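Local structure of hypothetical protein (Leishmania major, 2AR1) at residues A[85-90]-A[113-118]; A[50-55]-A[147-152]; A[21-26]-A[141-146]. The protein is of unknown function but belongs to the EVE domain family of the PUA clan, whose relatives probably bind modified bases in nucleic acids. All blocks are in the same frame, centred on the assembly; numbering follows the deposited sequence.

Contact 1: A[85-90]-A[113-118]; sequences RLAYDD and KMVDVK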
loop_
_atom_site.group_PDB
_atom_site.type_symbol
_atom_site.label_atom_id
_atom_site.label_comp_id
_atom_site.label_asym_id
_atom_site.label_seq_id
_atom_site.Cartn_x
_atom_site.Cartn_y
_atom_site.Cartn_z
ATOM N N ARG A 85 -7.916 7.691 -7.352
ATOM C CA ARG A 85 -7.909 9.132 -7.294
ATOM C C ARG A 85 -6.534 9.611 -6.840
ATOM O O ARG A 85 -5.925 9.029 -5.950
ATOM C CB ARG A 85 -8.912 9.652 -6.289
ATOM C CG ARG A 85 -9.191 11.153 -6.551
ATOM C CD ARG A 85 -9.876 11.917 -5.454
ATOM N NE ARG A 85 -10.270 13.273 -5.916
ATOM C CZ ARG A 85 -9.434 14.321 -6.046
ATOM N NH1 ARG A 85 -8.088 14.239 -5.799
ATOM N NH2 ARG A 85 -9.957 15.486 -6.433
ATOM N N LEU A 86 -6.110 10.742 -7.409
ATOM C CA LEU A 86 -4.887 11.365 -6.981
ATOM C C LEU A 86 -4.923 11.935 -5.565
ATOM O O LEU A 86 -5.967 12.254 -5.056
ATOM C CB LEU A 86 -4.568 12.504 -7.926
ATOM C CG LEU A 86 -4.238 12.221 -9.387
ATOM C CD1 LEU A 86 -4.016 13.515 -10.072
ATOM C CD2 LEU A 86 -3.015 11.371 -9.509
ATOM N N ALA A 87 -3.732 12.156 -4.998
ATOM C CA ALA A 87 -3.586 12.544 -3.609
ATOM C C ALA A 87 -4.331 13.837 -3.225
ATOM O O ALA A 87 -4.390 14.829 -3.993
ATOM C CB ALA A 87 -2.106 12.626 -3.247
ATOM N N TYR A 88 -5.023 13.780 -2.094
ATOM C CA TYR A 88 -5.727 14.895 -1.554
ATOM C C TYR A 88 -5.517 14.896 -0.060
ATOM O O TYR A 88 -4.971 13.946 0.478
ATOM C CB TYR A 88 -7.216 14.800 -1.909
ATOM C CG TYR A 88 -7.976 13.563 -1.442
ATOM C CD1 TYR A 88 -7.896 12.372 -2.135
ATOM C CD2 TYR A 88 -8.829 13.636 -0.341
ATOM C CE1 TYR A 88 -8.617 11.245 -1.714
ATOM C CE2 TYR A 88 -9.529 12.514 0.103
ATOM C CZ TYR A 88 -9.428 11.339 -0.613
ATOM O OH TYR A 88 -10.171 10.215 -0.190
ATOM N N ASP A 89 -5.971 15.940 0.613
ATOM C CA ASP A 89 -5.690 16.106 2.044
ATOM C C ASP A 89 -6.263 14.975 2.861
ATOM O O ASP A 89 -7.423 14.589 2.650
ATOM C CB ASP A 89 -6.208 17.436 2.571
ATOM C CG ASP A 89 -5.265 18.593 2.275
ATOM O OD1 ASP A 89 -4.406 18.544 1.338
ATOM O OD2 ASP A 89 -5.375 19.547 3.053
ATOM N N ASP A 90 -5.438 14.398 3.732
ATOM C CA ASP A 90 -5.893 13.331 4.626
ATOM C C ASP A 90 -6.591 13.941 5.828
ATOM O O ASP A 90 -5.964 14.257 6.838
ATOM C CB ASP A 90 -4.744 12.459 5.106
ATOM C CG ASP A 90 -5.211 11.353 5.986
ATOM O OD1 ASP A 90 -6.394 11.366 6.327
ATOM O OD2 ASP A 90 -4.391 10.527 6.328
ATOM N N LYS A 113 -1.414 13.676 3.096
ATOM C CA LYS A 113 -2.106 13.490 1.816
ATOM C C LYS A 113 -2.420 12.023 1.607
ATOM O O LYS A 113 -1.729 11.137 2.173
ATOM C CB LYS A 113 -1.250 13.997 0.649
ATOM C CG LYS A 113 -0.756 15.362 0.813
ATOM C CD LYS A 113 -1.853 16.388 0.819
ATOM C CE LYS A 113 -1.195 17.746 0.806
ATOM N NZ LYS A 113 -1.801 18.720 1.763
ATOM N N MET A 114 -3.453 11.732 0.810
ATOM C CA MET A 114 -3.770 10.348 0.556
ATOM C C MET A 114 -4.465 10.196 -0.789
ATOM O O MET A 114 -5.189 11.076 -1.233
ATOM C CB MET A 114 -4.676 9.809 1.636
ATOM C CG MET A 114 -6.019 10.423 1.682
ATOM S SD MET A 114 -6.975 10.055 3.133
ATOM C CE MET A 114 -8.498 10.943 2.819
ATOM N N VAL A 115 -4.221 9.035 -1.387
ATOM C CA VAL A 115 -4.954 8.572 -2.567
ATOM C C VAL A 115 -6.146 7.722 -2.174
ATOM O O VAL A 115 -6.333 7.404 -0.995
ATOM C CB VAL A 115 -4.071 7.798 -3.557
ATOM C CG1 VAL A 115 -2.865 8.669 -4.002
ATOM C CG2 VAL A 115 -3.493 6.536 -2.913
ATOM N N ASP A 116 -7.020 7.507 -3.165
ATOM C CA ASP A 116 -8.077 6.442 -3.075
ATOM C C ASP A 116 -7.619 5.250 -3.851
ATOM O O ASP A 116 -7.020 5.377 -4.891
ATOM C CB ASP A 116 -9.398 6.907 -3.656
ATOM C CG ASP A 116 -10.156 7.890 -2.755
ATOM O OD1 ASP A 116 -9.683 8.181 -1.614
ATOM O OD2 ASP A 116 -11.235 8.350 -3.208
ATOM N N VAL A 117 -7.941 4.046 -3.333
ATOM C CA VAL A 117 -7.592 2.819 -4.057
ATOM C C VAL A 117 -8.831 1.979 -4.186
ATOM O O VAL A 117 -9.783 2.156 -3.437
ATOM C CB VAL A 117 -6.505 1.981 -3.421
ATOM C CG1 VAL A 117 -5.182 2.713 -3.352
ATOM C CG2 VAL A 117 -6.873 1.494 -2.028
ATOM N N LYS A 118 -8.793 1.106 -5.174
ATOM C CA LYS A 118 -9.881 0.172 -5.426
ATOM C C LYS A 118 -9.367 -1.248 -5.236
ATOM O O LYS A 118 -8.195 -1.541 -5.472
ATOM C CB LYS A 118 -10.549 0.363 -6.808
ATOM C CG LYS A 118 -9.852 -0.278 -7.986
ATOM C CD LYS A 118 -10.830 -0.347 -9.170
ATOM C CE LYS A 118 -10.110 -0.215 -10.484
ATOM N NZ LYS A 118 -11.061 -0.578 -11.631
#
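Tyr88 and Met114 face each other as a hydrogen-bonded pair where strands 76-89 and 113-128 of the mixed sheet run antiparallel, and a beta bulge separates them from the next pair, Arg85 and Asp116. Two backbone bonds close the first pair. Met114 N gives to Tyr88 O at 2.7 Å, and Tyr88 N gives to Met114 O at 2.8 Å. The bonds of the second pair are long and weak. Between the pairs the register slips by one residue, and CA of Ala87 makes a CA-H...O contact with Met114 O.

Tyr88, Met114 and Asp116 lie on the same face of the sheet. Met114 CG sits over one face of the Tyr88 ring, near its rim. Met114 SD lies 5.1 Å from the centroid of the Tyr88 ring, oblique to it, a Met-aromatic contact. The chain beyond CG is extended and brings the methyl CE to Tyr88 CE2 at 3.3 Å. Chi1 of 59° puts Tyr88 CG between its backbone N and carbonyl carbon, and the ring extends over the sheet toward Asp116. The Asp116 carboxylate is nearly perpendicular to the ring.

Met114 SD also lies 3.5 Å from Asp90 OD1. The Asp90 carboxylate is held from outside by Thr92, Arg48 and the backbone of Gly46. Pro43 of strand 41-43 packs on Tyr88, Met114 and Asp116. At the ladder end, Lys113 NZ forms a salt bridge with Asp89 OD1 at 2.6 Å, coming from above the carboxylate plane, and also bonds Asn110 O. The Tyr88 hydroxyl gives its proton to Asp116 OD1 on the syn side, at 2.5 Å from OH.

Contact 2: A[50-55]-A[147-152]; sequences YAARNN and RRLSVQ. Unlike the reference sequence in segment 147-152: Arg147 (reference Ser).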
loop_
_atom_site.group_PDB
_atom_site.type_symbol
_atom_site.label_atom_id
_atom_site.label_comp_id
_atom_site.label_asym_id
_atom_site.label_seq_id
_atom_site.Cartn_x
_atom_site.Cartn_y
_atom_site.Cartn_z
ATOM N N TYR A 50 6.677 10.970 6.158
ATOM C CA TYR A 50 6.671 11.933 5.080
ATOM C C TYR A 50 7.163 11.390 3.701
ATOM O O TYR A 50 6.706 11.795 2.627
ATOM C CB TYR A 50 7.607 13.110 5.475
ATOM C CG TYR A 50 7.182 13.875 6.717
ATOM C CD1 TYR A 50 6.047 14.653 6.719
ATOM C CD2 TYR A 50 7.984 13.838 7.923
ATOM C CE1 TYR A 50 5.655 15.351 7.837
ATOM C CE2 TYR A 50 7.580 14.521 9.075
ATOM C CZ TYR A 50 6.411 15.291 9.018
ATOM O OH TYR A 50 6.016 15.985 10.140
ATOM N N ALA A 51 8.149 10.518 3.732
ATOM C CA ALA A 51 8.604 9.811 2.529
ATOM C C ALA A 51 7.461 9.031 1.940
ATOM O O ALA A 51 7.227 9.117 0.727
ATOM C CB ALA A 51 9.773 8.868 2.850
ATOM N N ALA A 52 6.697 8.311 2.773
ATOM C CA ALA A 52 5.530 7.573 2.266
ATOM C C ALA A 52 4.458 8.498 1.676
ATOM O O ALA A 52 3.794 8.201 0.646
ATOM C CB ALA A 52 4.970 6.790 3.368
ATOM N N ARG A 53 4.208 9.583 2.385
ATOM C CA ARG A 53 3.321 10.629 1.913
ATOM C C ARG A 53 3.720 11.129 0.502
ATOM O O ARG A 53 2.871 11.385 -0.373
ATOM C CB ARG A 53 3.317 11.787 2.919
ATOM C CG ARG A 53 2.383 12.933 2.466
ATOM C CD ARG A 53 2.704 14.260 2.935
ATOM N NE ARG A 53 3.774 14.839 2.152
ATOM C CZ ARG A 53 4.050 16.138 2.062
ATOM N NH1 ARG A 53 3.335 17.058 2.690
ATOM N NH2 ARG A 53 5.084 16.514 1.352
ATOM N N ASN A 54 5.031 11.353 0.326
ATOM C CA ASN A 54 5.557 11.835 -0.941
ATOM C C ASN A 54 5.405 10.792 -2.047
ATOM O O ASN A 54 5.054 11.145 -3.196
ATOM C CB ASN A 54 7.002 12.260 -0.724
ATOM C CG ASN A 54 7.083 13.629 -0.119
ATOM O OD1 ASN A 54 6.060 14.305 -0.055
ATOM N ND2 ASN A 54 8.270 14.066 0.319
ATOM N N ASN A 55 5.619 9.525 -1.709
ATOM C CA ASN A 55 5.274 8.395 -2.622
ATOM C C ASN A 55 3.778 8.433 -3.046
ATOM O O ASN A 55 3.441 8.409 -4.260
ATOM C CB ASN A 55 5.735 7.053 -2.078
ATOM C CG ASN A 55 7.248 6.856 -2.168
ATOM O OD1 ASN A 55 7.929 7.612 -2.943
ATOM N ND2 ASN A 55 7.813 5.982 -1.321
ATOM N N ARG A 147 12.185 0.428 6.550
ATOM C CA ARG A 147 11.137 -0.125 7.406
ATOM C C ARG A 147 9.963 0.810 7.699
ATOM O O ARG A 147 8.813 0.362 7.665
ATOM C CB ARG A 147 11.765 -0.758 8.649
ATOM C CG ARG A 147 12.670 -1.926 8.216
ATOM C CD ARG A 147 14.168 -1.647 8.252
ATOM N NE ARG A 147 14.843 -2.948 8.377
ATOM C CZ ARG A 147 15.423 -3.428 9.481
ATOM N NH1 ARG A 147 15.513 -2.709 10.601
ATOM N NH2 ARG A 147 15.960 -4.642 9.457
ATOM N N ARG A 148 10.211 2.107 7.834
ATOM C CA ARG A 148 9.122 3.054 8.171
ATOM C C ARG A 148 8.299 3.463 6.927
ATOM O O ARG A 148 7.243 4.150 7.000
ATOM C CB ARG A 148 9.594 4.270 9.020
ATOM C CG ARG A 148 11.114 4.622 9.086
ATOM C CD ARG A 148 11.482 5.921 8.318
ATOM N NE ARG A 148 11.531 5.709 6.865
ATOM C CZ ARG A 148 11.626 6.669 5.937
ATOM N NH1 ARG A 148 11.666 7.970 6.265
ATOM N NH2 ARG A 148 11.671 6.299 4.656
ATOM N N LEU A 149 8.748 2.955 5.791
ATOM C CA LEU A 149 8.223 3.400 4.530
ATOM C C LEU A 149 7.014 2.569 4.246
ATOM O O LEU A 149 7.137 1.455 3.735
ATOM C CB LEU A 149 9.286 3.235 3.444
ATOM C CG LEU A 149 8.930 3.893 2.116
ATOM C CD1 LEU A 149 8.777 5.441 2.258
ATOM C CD2 LEU A 149 9.997 3.528 1.108
ATOM N N SER A 150 5.840 3.115 4.527
ATOM C CA SER A 150 4.577 2.332 4.404
ATOM C C SER A 150 3.961 2.410 3.033
ATOM O O SER A 150 2.983 1.703 2.743
ATOM C CB SER A 150 3.537 2.818 5.387
ATOM O OG SER A 150 3.415 4.195 5.346
ATOM N N VAL A 151 4.510 3.270 2.188
ATOM C CA VAL A 151 4.101 3.389 0.790
ATOM C C VAL A 151 5.392 3.350 -0.040
ATOM O O VAL A 151 6.204 4.283 0.078
ATOM C CB VAL A 151 3.298 4.649 0.509
ATOM C CG1 VAL A 151 2.984 4.724 -0.952
ATOM C CG2 VAL A 151 2.000 4.717 1.276
ATOM N N GLN A 152 5.630 2.296 -0.805
ATOM C CA GLN A 152 6.898 2.014 -1.464
ATOM C C GLN A 152 6.780 1.832 -2.973
ATOM O O GLN A 152 5.816 1.200 -3.453
ATOM C CB GLN A 152 7.553 0.764 -0.853
ATOM C CG GLN A 152 7.390 0.618 0.642
ATOM C CD GLN A 152 7.877 -0.716 1.114
ATOM O OE1 GLN A 152 8.042 -1.653 0.293
ATOM N NE2 GLN A 152 8.074 -0.845 2.434
#
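Asn55 and Leu149 come together through their first torsions. In Asn55, CG stands anti to the carbonyl carbon (chi1 -73°), which turns the amide from the helix toward the backbone of Val151. In Leu149, CG is anti to the backbone N (chi1 -170°), and CD1 is carried to the helix surface. The two side chains cross at about a right angle, with Asn55 ND2 3.7 Å from Leu149 CD1.

One hydrogen bond joins the segments. Asn55 ND2 gives to Val151 O at 2.7 Å, and the bond is almost straight at 172°. The acceptor lies close to the amide plane of Asn55, while the donor is tilted from the carbonyl plane of Val151. This straight bond ties the Asn55 amide to the first residue of strand 151-154.

The rest is van der Waals contact, mostly against Ala51 and Ala52. Leu149 CD1 lies 3.6 Å from both Ala51 CB and Ala52 N. Val151 CB approaches Ala52 CB at 3.9 Å and also rests against Ala52 O. Val151 CG1 meets Asn55 CB. The hydroxyl of Ser150 touches Ala52 CB at 3.6 Å from OG. At the outer margin the bent chain of Arg148 brings its guanidinium obliquely to Ala51 CB.

Within 147-152, Gln152 NE2 bonds back to Leu149 O, closing a link between the loop and the strand. The contact thus seats helix 50-58 against the edge strand 151-154 and the loop before it. Strand 21-26 lies beside that strand: Trp22 touches Asn55, and Leu24 touches Val151. Val47 packs on Ala52 and Ser150, and Met59 on Val151.

Contact 3: A[21-26]-A[141-146]; sequences YWLLKS and MALFTQ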
loop_
_atom_site.group_PDB
_atom_site.type_symbol
_atom_site.label_atom_id
_atom_site.label_comp_id
_atom_site.label_asym_id
_atom_site.label_seq_id
_atom_site.Cartn_x
_atom_site.Cartn_y
_atom_site.Cartn_z
ATOM N N TYR A 21 3.931 1.023 -10.185
ATOM C CA TYR A 21 3.624 -0.060 -9.263
ATOM C C TYR A 21 4.076 0.337 -7.906
ATOM O O TYR A 21 5.170 0.964 -7.768
ATOM C CB TYR A 21 4.343 -1.395 -9.655
ATOM C CG TYR A 21 4.191 -1.644 -11.174
ATOM C CD1 TYR A 21 5.101 -1.144 -12.070
ATOM C CD2 TYR A 21 3.167 -2.473 -11.697
ATOM C CE1 TYR A 21 5.025 -1.342 -13.438
ATOM C CE2 TYR A 21 3.101 -2.676 -13.023
ATOM C CZ TYR A 21 3.984 -2.112 -13.928
ATOM O OH TYR A 21 3.835 -2.316 -15.309
ATOM N N TRP A 22 3.331 -0.083 -6.891
ATOM C CA TRP A 22 3.621 0.278 -5.473
ATOM C C TRP A 22 3.233 -0.814 -4.520
ATOM O O TRP A 22 2.412 -1.683 -4.853
ATOM C CB TRP A 22 2.807 1.514 -5.083
ATOM C CG TRP A 22 2.949 2.663 -6.075
ATOM C CD1 TRP A 22 2.182 2.886 -7.174
ATOM C CD2 TRP A 22 3.924 3.738 -6.045
ATOM N NE1 TRP A 22 2.601 4.040 -7.825
ATOM C CE2 TRP A 22 3.661 4.571 -7.141
ATOM C CE3 TRP A 22 4.968 4.070 -5.166
ATOM C CZ2 TRP A 22 4.413 5.686 -7.409
ATOM C CZ3 TRP A 22 5.690 5.157 -5.420
ATOM C CH2 TRP A 22 5.418 5.984 -6.534
ATOM N N LEU A 23 3.790 -0.683 -3.325
ATOM C CA LEU A 23 3.354 -1.532 -2.244
ATOM C C LEU A 23 2.842 -0.650 -1.095
ATOM O O LEU A 23 3.572 0.265 -0.619
ATOM C CB LEU A 23 4.531 -2.434 -1.810
ATOM C CG LEU A 23 4.352 -3.418 -0.684
ATOM C CD1 LEU A 23 5.271 -4.629 -0.765
ATOM C CD2 LEU A 23 4.420 -2.824 0.726
ATOM N N LEU A 24 1.705 -1.009 -0.545
ATOM C CA LEU A 24 1.106 -0.286 0.554
ATOM C C LEU A 24 0.983 -1.258 1.720
ATOM O O LEU A 24 0.365 -2.339 1.591
ATOM C CB LEU A 24 -0.264 0.269 0.132
ATOM C CG LEU A 24 -0.173 1.617 -0.591
ATOM C CD1 LEU A 24 0.819 1.559 -1.724
ATOM C CD2 LEU A 24 -1.552 1.994 -1.117
ATOM N N LYS A 25 1.505 -0.889 2.871
ATOM C CA LYS A 25 1.438 -1.710 4.081
ATOM C C LYS A 25 0.190 -1.343 4.887
ATOM O O LYS A 25 -0.171 -0.153 4.985
ATOM C CB LYS A 25 2.676 -1.460 4.949
ATOM C CG LYS A 25 3.929 -1.982 4.366
ATOM C CD LYS A 25 4.978 -1.973 5.423
ATOM C CE LYS A 25 6.312 -1.689 4.899
ATOM N NZ LYS A 25 7.224 -1.862 6.122
ATOM N N SER A 26 -0.472 -2.367 5.456
ATOM C CA SER A 26 -1.634 -2.138 6.310
ATOM C C SER A 26 -1.632 -3.203 7.355
ATOM O O SER A 26 -1.329 -4.346 7.026
ATOM C CB SER A 26 -2.946 -2.125 5.509
ATOM O OG SER A 26 -3.984 -1.618 6.319
ATOM N N MET A 141 14.012 -5.015 -3.547
ATOM C CA MET A 141 12.794 -4.333 -3.044
ATOM C C MET A 141 13.125 -3.447 -1.820
ATOM O O MET A 141 13.872 -3.763 -0.901
ATOM C CB MET A 141 11.611 -5.310 -2.666
ATOM C CG MET A 141 11.123 -6.240 -3.726
ATOM S SD MET A 141 9.719 -7.214 -3.064
ATOM C CE MET A 141 8.400 -6.029 -3.245
ATOM N N ALA A 142 12.469 -2.286 -1.891
ATOM C CA ALA A 142 12.437 -1.331 -0.807
ATOM C C ALA A 142 11.899 -1.917 0.441
ATOM O O ALA A 142 12.237 -1.470 1.525
ATOM C CB ALA A 142 11.506 -0.178 -1.233
ATOM N N LEU A 143 10.990 -2.867 0.270
ATOM C CA LEU A 143 10.437 -3.595 1.392
ATOM C C LEU A 143 11.488 -4.060 2.377
ATOM O O LEU A 143 11.321 -3.977 3.576
ATOM C CB LEU A 143 9.637 -4.797 0.856
ATOM C CG LEU A 143 8.827 -5.567 1.879
ATOM C CD1 LEU A 143 7.803 -4.681 2.541
ATOM C CD2 LEU A 143 8.212 -6.723 1.167
ATOM N N PHE A 144 12.629 -4.467 1.866
ATOM C CA PHE A 144 13.652 -5.071 2.687
ATOM C C PHE A 144 14.555 -4.005 3.319
ATOM O O PHE A 144 14.981 -4.180 4.449
ATOM C CB PHE A 144 14.423 -6.078 1.846
ATOM C CG PHE A 144 13.542 -7.128 1.243
ATOM C CD1 PHE A 144 12.475 -7.650 1.959
ATOM C CD2 PHE A 144 13.724 -7.555 -0.067
ATOM C CE1 PHE A 144 11.665 -8.572 1.382
ATOM C CE2 PHE A 144 12.933 -8.474 -0.620
ATOM C CZ PHE A 144 11.881 -8.958 0.088
ATOM N N THR A 145 14.793 -2.914 2.579
ATOM C CA THR A 145 15.652 -1.764 2.980
ATOM C C THR A 145 15.005 -0.898 4.075
ATOM O O THR A 145 15.576 -0.658 5.132
ATOM C CB THR A 145 15.805 -0.789 1.753
ATOM O OG1 THR A 145 16.163 -1.496 0.559
ATOM C CG2 THR A 145 16.824 0.308 1.995
ATOM N N GLN A 146 13.810 -0.419 3.780
ATOM C CA GLN A 146 13.224 0.780 4.372
ATOM C C GLN A 146 12.008 0.450 5.231
ATOM O O GLN A 146 10.916 0.287 4.723
ATOM C CB GLN A 146 12.749 1.725 3.252
ATOM C CG GLN A 146 13.650 1.799 2.034
ATOM C CD GLN A 146 13.965 3.218 1.652
ATOM O OE1 GLN A 146 14.489 3.974 2.471
ATOM N NE2 GLN A 146 13.665 3.592 0.405
HETATM O O HOH W 1 9.383 -1.880 4.668
#
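The backbones of Leu23 in strand 21-26 and Leu143 in the short helix 142-145 stay well apart, with CA atoms 8.2 Å from each other, and side chains and a water span the distance. Leu23 points toward the helix and meets Leu143 at about a right angle. Its CD1 touches both branches of the partner, with Leu143 CD2 at 4.1 Å and Leu143 CD1 at 4.2 Å. In Leu143, chi1 of -172° swings CG away from the backbone N and carries both methyls to the strand. The same Leu23 CD1 also meets the end of Met141, whose CE lies 4.2 Å away. One methyl branch of the strand thus serves two residues of the other segment.

Lys25 adds a mixed contact. It crosses Leu143 obliquely and touches it with CE, 4.1 Å from Leu143 CD1. Its ammonium group goes on to a water that accepts from Lys25 NZ at 2.6 Å. This water donates to Leu143 O and to Gln146 O, at 2.7 Å from the latter. It bridges the lysine to the carbonyls of Leu143, in the helix, and Gln146, just after it. Lys25 NZ also bonds Arg147 O directly, so the charged end is held by the chain just past the helix as well.

Leu143 is buried. Leu129 and Leu132 of helix 129-132 pack on it, as do Tyr68 of strand 64-69 and Gln152 of strand 151-154. Strand 21-26 runs between those two strands in the sheet, and helix 142-145 packs across all three.

From the N terminus the chain first lays down strand 21-26, half of contact 3, then helix 50-58, half of contact 2. It next forms strand 76-89 and, after a long loop, returns as strand 113-128. Contact 1 closes this shortest loop and lies within the loops closed by both other contacts. Residues 141-146 then complete contact 3, and 147-152 complete contact 2, so these two cross. They touch directly: strands 21-26 and 151-154 are sheet neighbours, and backbone bonds join Gln152 with Leu23 and Ser150 with Lys25. Contact 1 meets contact 2 where Lys113 packs on Arg53. All three reach the same mixed sheet.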